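Local coordinates for DNA repair protein RECN (Deinococcus radiodurans, PDB 4ABY) that probably takes part in recombinational repair of damaged DNA, as an SMC-like ATPase whose nucleotide-binding head domain is the part crystallised, at residues P38-T52 / L92-W106. Numbering follows the deposited sequence.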
loop_
_atom_site.group_PDB
_atom_site.type_symbol
_atom_site.label_atom_id
_atom_site.label_comp_id
_atom_site.label_asym_id
_atom_site.label_seq_id
_atom_site.Cartn_x
_atom_site.Cartn_y
_atom_site.Cartn_z
ATOM N N PRO A 38 -9.940 -12.854 -3.683
ATOM C CA PRO A 38 -9.364 -13.677 -2.613
ATOM C C PRO A 38 -8.998 -12.809 -1.413
ATOM O O PRO A 38 -7.840 -12.800 -0.994
ATOM C CB PRO A 38 -8.085 -14.242 -3.249
ATOM C CG PRO A 38 -8.151 -13.864 -4.721
ATOM C CD PRO A 38 -8.988 -12.638 -4.783
ATOM N N ARG A 39 -9.974 -12.084 -0.876
ATOM C CA ARG A 39 -9.726 -11.140 0.208
ATOM C C ARG A 39 -9.282 -11.818 1.495
ATOM O O ARG A 39 -9.344 -13.037 1.622
ATOM C CB ARG A 39 -10.981 -10.321 0.495
ATOM C CG ARG A 39 -12.156 -11.150 0.959
ATOM C CD ARG A 39 -13.187 -10.295 1.663
ATOM N NE ARG A 39 -14.501 -10.926 1.663
ATOM C CZ ARG A 39 -14.924 -11.781 2.589
ATOM N NH1 ARG A 39 -14.133 -12.110 3.602
ATOM N NH2 ARG A 39 -16.139 -12.309 2.501
ATOM N N LEU A 40 -8.831 -11.014 2.450
ATOM C CA LEU A 40 -8.563 -11.499 3.795
ATOM C C LEU A 40 -9.899 -11.704 4.505
ATOM O O LEU A 40 -10.574 -10.740 4.864
ATOM C CB LEU A 40 -7.702 -10.493 4.555
ATOM C CG LEU A 40 -7.413 -10.780 6.029
ATOM C CD1 LEU A 40 -6.609 -12.052 6.189
ATOM C CD2 LEU A 40 -6.687 -9.608 6.659
ATOM N N SER A 41 -10.279 -12.963 4.691
ATOM C CA SER A 41 -11.592 -13.314 5.226
ATOM C C SER A 41 -11.649 -13.230 6.746
ATOM O O SER A 41 -12.662 -12.832 7.320
ATOM C CB SER A 41 -11.983 -14.730 4.790
ATOM O OG SER A 41 -11.947 -14.872 3.380
ATOM N N ARG A 42 -10.557 -13.618 7.391
ATOM C CA ARG A 42 -10.523 -13.723 8.842
ATOM C C ARG A 42 -9.145 -13.346 9.370
ATOM O O ARG A 42 -8.136 -13.499 8.678
ATOM C CB ARG A 42 -10.886 -15.148 9.265
ATOM C CG ARG A 42 -11.088 -15.351 10.753
ATOM C CD ARG A 42 -11.652 -16.740 11.033
ATOM N NE ARG A 42 -11.517 -17.117 12.437
ATOM C CZ ARG A 42 -12.431 -16.868 13.371
ATOM N NH1 ARG A 42 -13.560 -16.241 13.052
ATOM N NH2 ARG A 42 -12.218 -17.246 14.626
ATOM N N LEU A 43 -9.110 -12.847 10.599
ATOM C CA LEU A 43 -7.870 -12.393 11.208
ATOM C C LEU A 43 -7.882 -12.763 12.676
ATOM O O LEU A 43 -8.800 -12.395 13.408
ATOM C CB LEU A 43 -7.736 -10.877 11.052
ATOM C CG LEU A 43 -6.486 -10.196 11.603
ATOM C CD1 LEU A 43 -5.228 -10.759 10.957
ATOM C CD2 LEU A 43 -6.574 -8.698 11.386
ATOM N N GLU A 44 -6.869 -13.503 13.110
ATOM C CA GLU A 44 -6.794 -13.922 14.501
ATOM C C GLU A 44 -5.555 -13.350 15.165
ATOM O O GLU A 44 -4.434 -13.609 14.737
ATOM C CB GLU A 44 -6.782 -15.444 14.610
ATOM C CG GLU A 44 -8.028 -16.115 14.072
ATOM C CD GLU A 44 -7.972 -17.619 14.225
ATOM O OE1 GLU A 44 -7.000 -18.113 14.838
ATOM O OE2 GLU A 44 -8.895 -18.303 13.734
ATOM N N ILE A 45 -5.762 -12.571 16.217
ATOM C CA ILE A 45 -4.652 -11.961 16.928
ATOM C C ILE A 45 -4.674 -12.397 18.381
ATOM O O ILE A 45 -5.706 -12.332 19.034
ATOM C CB ILE A 45 -4.715 -10.423 16.855
ATOM C CG1 ILE A 45 -4.681 -9.950 15.401
ATOM C CG2 ILE A 45 -3.569 -9.805 17.629
ATOM C CD1 ILE A 45 -4.942 -8.470 15.240
ATOM N N ARG A 46 -3.534 -12.847 18.886
ATOM C CA ARG A 46 -3.448 -13.263 20.277
ATOM C C ARG A 46 -2.264 -12.596 20.972
ATOM O O ARG A 46 -1.146 -12.605 20.463
ATOM C CB ARG A 46 -3.360 -14.788 20.380
ATOM C CG ARG A 46 -3.506 -15.328 21.795
ATOM C CD ARG A 46 -3.317 -16.838 21.831
ATOM N NE ARG A 46 -2.063 -17.241 21.193
ATOM C CZ ARG A 46 -0.886 -17.299 21.814
ATOM N NH1 ARG A 46 -0.793 -16.981 23.098
ATOM N NH2 ARG A 46 0.202 -17.674 21.149
ATOM N N ASN A 47 -2.534 -12.003 22.130
ATOM C CA ASN A 47 -1.517 -11.331 22.927
ATOM C C ASN A 47 -0.725 -10.280 22.167
ATOM O O ASN A 47 0.495 -10.224 22.274
ATOM C CB ASN A 47 -0.572 -12.351 23.554
ATOM C CG ASN A 47 -1.246 -13.183 24.624
ATOM O OD1 ASN A 47 -2.231 -12.757 25.228
ATOM N ND2 ASN A 47 -0.717 -14.377 24.869
ATOM N N LEU A 48 -1.422 -9.443 21.406
ATOM C CA LEU A 48 -0.783 -8.317 20.735
ATOM C C LEU A 48 -1.265 -6.998 21.337
ATOM O O LEU A 48 -2.437 -6.638 21.214
ATOM C CB LEU A 48 -1.056 -8.355 19.229
ATOM C CG LEU A 48 -0.269 -7.405 18.321
ATOM C CD1 LEU A 48 -0.334 -7.884 16.890
ATOM C CD2 LEU A 48 -0.768 -5.973 18.425
ATOM N N ALA A 49 -0.353 -6.288 21.997
ATOM C CA ALA A 49 -0.653 -4.984 22.584
ATOM C C ALA A 49 -1.803 -5.026 23.583
ATOM O O ALA A 49 -1.663 -5.567 24.679
ATOM C CB ALA A 49 -0.936 -3.970 21.501
ATOM N N THR A 50 -2.935 -4.442 23.203
ATOM C CA THR A 50 -4.103 -4.379 24.079
ATOM C C THR A 50 -5.095 -5.490 23.758
ATOM O O THR A 50 -6.261 -5.432 24.148
ATOM C CB THR A 50 -4.837 -3.036 23.936
ATOM O OG1 THR A 50 -5.362 -2.918 22.608
ATOM C CG2 THR A 50 -3.892 -1.885 24.206
ATOM N N ILE A 51 -4.623 -6.503 23.042
ATOM C CA ILE A 51 -5.487 -7.568 22.562
ATOM C C ILE A 51 -5.077 -8.910 23.138
ATOM O O ILE A 51 -4.016 -9.437 22.812
ATOM C CB ILE A 51 -5.435 -7.662 21.035
ATOM C CG1 ILE A 51 -5.897 -6.347 20.411
ATOM C CG2 ILE A 51 -6.282 -8.811 20.542
ATOM C CD1 ILE A 51 -5.664 -6.275 18.921
ATOM N N THR A 52 -5.923 -9.458 24.002
ATOM C CA THR A 52 -5.695 -10.784 24.552
ATOM C C THR A 52 -6.009 -11.817 23.481
ATOM O O THR A 52 -5.136 -12.572 23.057
ATOM C CB THR A 52 -6.582 -11.029 25.781
ATOM O OG1 THR A 52 -7.956 -10.823 25.426
ATOM C CG2 THR A 52 -6.205 -10.070 26.901
ATOM N N LEU A 92 5.434 -5.329 20.256
ATOM C CA LEU A 92 4.066 -5.687 19.916
ATOM C C LEU A 92 3.477 -6.768 20.821
ATOM O O LEU A 92 2.256 -6.901 20.908
ATOM C CB LEU A 92 3.990 -6.138 18.458
ATOM C CG LEU A 92 3.702 -5.056 17.424
ATOM C CD1 LEU A 92 4.266 -3.729 17.877
ATOM C CD2 LEU A 92 4.261 -5.468 16.074
ATOM N N ILE A 93 4.335 -7.540 21.487
ATOM C CA ILE A 93 3.865 -8.595 22.383
ATOM C C ILE A 93 3.188 -7.987 23.612
ATOM O O ILE A 93 3.736 -7.085 24.246
ATOM C CB ILE A 93 5.008 -9.530 22.835
ATOM C CG1 ILE A 93 5.858 -9.969 21.641
ATOM C CG2 ILE A 93 4.451 -10.742 23.559
ATOM C CD1 ILE A 93 6.982 -10.908 22.008
ATOM N N ARG A 94 1.996 -8.480 23.938
ATOM C CA ARG A 94 1.221 -7.953 25.056
ATOM C C ARG A 94 2.072 -7.785 26.311
ATOM O O ARG A 94 3.019 -8.535 26.531
ATOM C CB ARG A 94 0.015 -8.849 25.344
ATOM C CG ARG A 94 -0.944 -8.263 26.357
ATOM C CD ARG A 94 -2.195 -9.096 26.486
ATOM N NE ARG A 94 -3.037 -8.633 27.582
ATOM C CZ ARG A 94 -3.754 -7.516 27.547
ATOM N NH1 ARG A 94 -3.722 -6.743 26.472
ATOM N NH2 ARG A 94 -4.494 -7.169 28.586
ATOM N N SER A 95 1.723 -6.797 27.130
ATOM C CA SER A 95 2.527 -6.405 28.285
ATOM C C SER A 95 3.014 -7.569 29.144
ATOM O O SER A 95 4.222 -7.760 29.307
ATOM C CB SER A 95 1.768 -5.407 29.153
ATOM O OG SER A 95 2.524 -5.073 30.303
ATOM N N GLY A 96 2.088 -8.340 29.703
ATOM C CA GLY A 96 2.471 -9.429 30.585
ATOM C C GLY A 96 2.379 -10.809 29.962
ATOM O O GLY A 96 2.012 -11.775 30.631
ATOM N N GLU A 97 2.709 -10.913 28.679
ATOM C CA GLU A 97 2.596 -12.188 27.981
ATOM C C GLU A 97 3.933 -12.659 27.418
ATOM O O GLU A 97 4.862 -11.869 27.249
ATOM C CB GLU A 97 1.538 -12.121 26.877
ATOM C CG GLU A 97 0.126 -11.822 27.376
ATOM C CD GLU A 97 -0.478 -12.957 28.189
ATOM O OE1 GLU A 97 -0.160 -14.134 27.908
ATOM O OE2 GLU A 97 -1.283 -12.667 29.102
ATOM N N LYS A 98 4.019 -13.955 27.136
ATOM C CA LYS A 98 5.274 -14.574 26.730
ATOM C C LYS A 98 5.428 -14.597 25.217
ATOM O O LYS A 98 6.546 -14.574 24.705
ATOM C CB LYS A 98 5.380 -15.994 27.295
ATOM C CG LYS A 98 4.110 -16.828 27.118
ATOM C CD LYS A 98 4.312 -18.290 27.520
ATOM C CE LYS A 98 2.984 -19.032 27.598
ATOM N NZ LYS A 98 2.110 -18.491 28.677
ATOM N N GLU A 99 4.311 -14.647 24.501
ATOM C CA GLU A 99 4.373 -14.693 23.046
ATOM C C GLU A 99 3.056 -14.341 22.372
ATOM O O GLU A 99 1.982 -14.585 22.916
ATOM C CB GLU A 99 4.835 -16.068 22.582
ATOM C CG GLU A 99 3.795 -17.153 22.718
ATOM C CD GLU A 99 4.319 -18.487 22.245
ATOM O OE1 GLU A 99 5.525 -18.751 22.449
ATOM O OE2 GLU A 99 3.536 -19.271 21.666
ATOM N N LEU A 100 3.155 -13.769 21.177
ATOM C CA LEU A 100 1.980 -13.395 20.406
ATOM C C LEU A 100 1.875 -14.221 19.134
ATOM O O LEU A 100 2.854 -14.811 18.684
ATOM C CB LEU A 100 1.995 -11.898 20.072
ATOM C CG LEU A 100 3.006 -11.316 19.082
ATOM C CD1 LEU A 100 2.706 -11.723 17.652
ATOM C CD2 LEU A 100 2.990 -9.806 19.196
ATOM N N LEU A 101 0.681 -14.245 18.555
ATOM C CA LEU A 101 0.431 -15.009 17.346
ATOM C C LEU A 101 -0.524 -14.248 16.446
ATOM O O LEU A 101 -1.519 -13.705 16.912
ATOM C CB LEU A 101 -0.179 -16.365 17.699
ATOM C CG LEU A 101 -0.702 -17.185 16.522
ATOM C CD1 LEU A 101 0.424 -17.979 15.891
ATOM C CD2 LEU A 101 -1.810 -18.100 16.987
ATOM N N VAL A 102 -0.223 -14.217 15.154
ATOM C CA VAL A 102 -1.099 -13.569 14.189
ATOM C C VAL A 102 -1.409 -14.504 13.034
ATOM O O VAL A 102 -0.540 -14.803 12.225
ATOM C CB VAL A 102 -0.463 -12.298 13.623
ATOM C CG1 VAL A 102 -1.412 -11.627 12.649
ATOM C CG2 VAL A 102 -0.085 -11.348 14.750
ATOM N N THR A 103 -2.651 -14.966 12.959
ATOM C CA THR A 103 -3.071 -15.843 11.874
ATOM C C THR A 103 -4.032 -15.111 10.938
ATOM O O THR A 103 -4.948 -14.423 11.390
ATOM C CB THR A 103 -3.749 -17.125 12.410
ATOM O OG1 THR A 103 -3.009 -17.636 13.527
ATOM C CG2 THR A 103 -3.826 -18.193 11.327
ATOM N N GLY A 104 -3.815 -15.255 9.634
ATOM C CA GLY A 104 -4.691 -14.647 8.646
ATOM C C GLY A 104 -5.203 -15.649 7.629
ATOM O O GLY A 104 -4.448 -16.500 7.159
ATOM N N PHE A 105 -6.483 -15.547 7.278
ATOM C CA PHE A 105 -7.088 -16.483 6.331
ATOM C C PHE A 105 -7.653 -15.786 5.100
ATOM O O PHE A 105 -8.455 -14.866 5.215
ATOM C CB PHE A 105 -8.199 -17.280 7.010
ATOM C CG PHE A 105 -7.753 -18.012 8.235
ATOM C CD1 PHE A 105 -7.592 -17.337 9.434
ATOM C CD2 PHE A 105 -7.493 -19.371 8.189
ATOM C CE1 PHE A 105 -7.182 -18.002 10.572
ATOM C CE2 PHE A 105 -7.083 -20.043 9.324
ATOM C CZ PHE A 105 -6.928 -19.356 10.519
ATOM N N TRP A 106 -7.248 -16.245 3.923
ATOM C CA TRP A 106 -7.717 -15.651 2.674
ATOM C C TRP A 106 -8.809 -16.472 1.976
ATOM O O TRP A 106 -8.967 -17.669 2.225
ATOM C CB TRP A 106 -6.538 -15.406 1.729
ATOM C CG TRP A 106 -5.748 -14.167 2.064
ATOM C CD1 TRP A 106 -5.781 -12.972 1.406
ATOM C CD2 TRP A 106 -4.815 -14.005 3.142
ATOM N NE1 TRP A 106 -4.925 -12.077 2.003
ATOM C CE2 TRP A 106 -4.320 -12.686 3.069
ATOM C CE3 TRP A 106 -4.350 -14.847 4.158
ATOM C CZ2 TRP A 106 -3.381 -12.189 3.978
ATOM C CZ3 TRP A 106 -3.420 -14.351 5.057
ATOM C CH2 TRP A 106 -2.945 -13.036 4.962
#
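Phe105 O is gripped by two backbone amides, Ser41 N at 2.7 Å and Arg42 N at 3.3 Å, which makes a classic beta bulge at the start of strand 42-46 and the end of its antiparallel neighbour 99-105. Beyond it the ladder runs through Glu44 with Thr103 and Arg46 with Leu101. Next to the bulge, Leu40 CD1 sits over the centre of the Trp106 six-membered ring, 3.8 Å from its centroid, a CH-pi contact; with CG anti to the backbone N (chi1 175°), a chi2 of 64° turns CD1 onto the ring. On the face bearing Arg42 and Glu44, Glu44 OE2 lies 3.6 Å from Phe105 CE1 while its anti lone pair takes Arg42 NE in the guanidinium plane, a salt bridge that ties the carboxylate down beside the ring. At the far end the chain turns at Asn47, whose amide stacks across the Glu97 carboxylate, planes 22° apart. Arg94 runs out extended, with Thr52 CG2 over one guanidinium face and a weak bond from Arg94 NH1 to Ala49 O (3.0 Å). Strands 51-57 and 116-122 flank the pair in an antiparallel sheet of the ATPase head; Leu40, Leu43 and Ile45 pack on helix 69-83, whose N-terminal part belongs to the predicted ATP-binding P-loop.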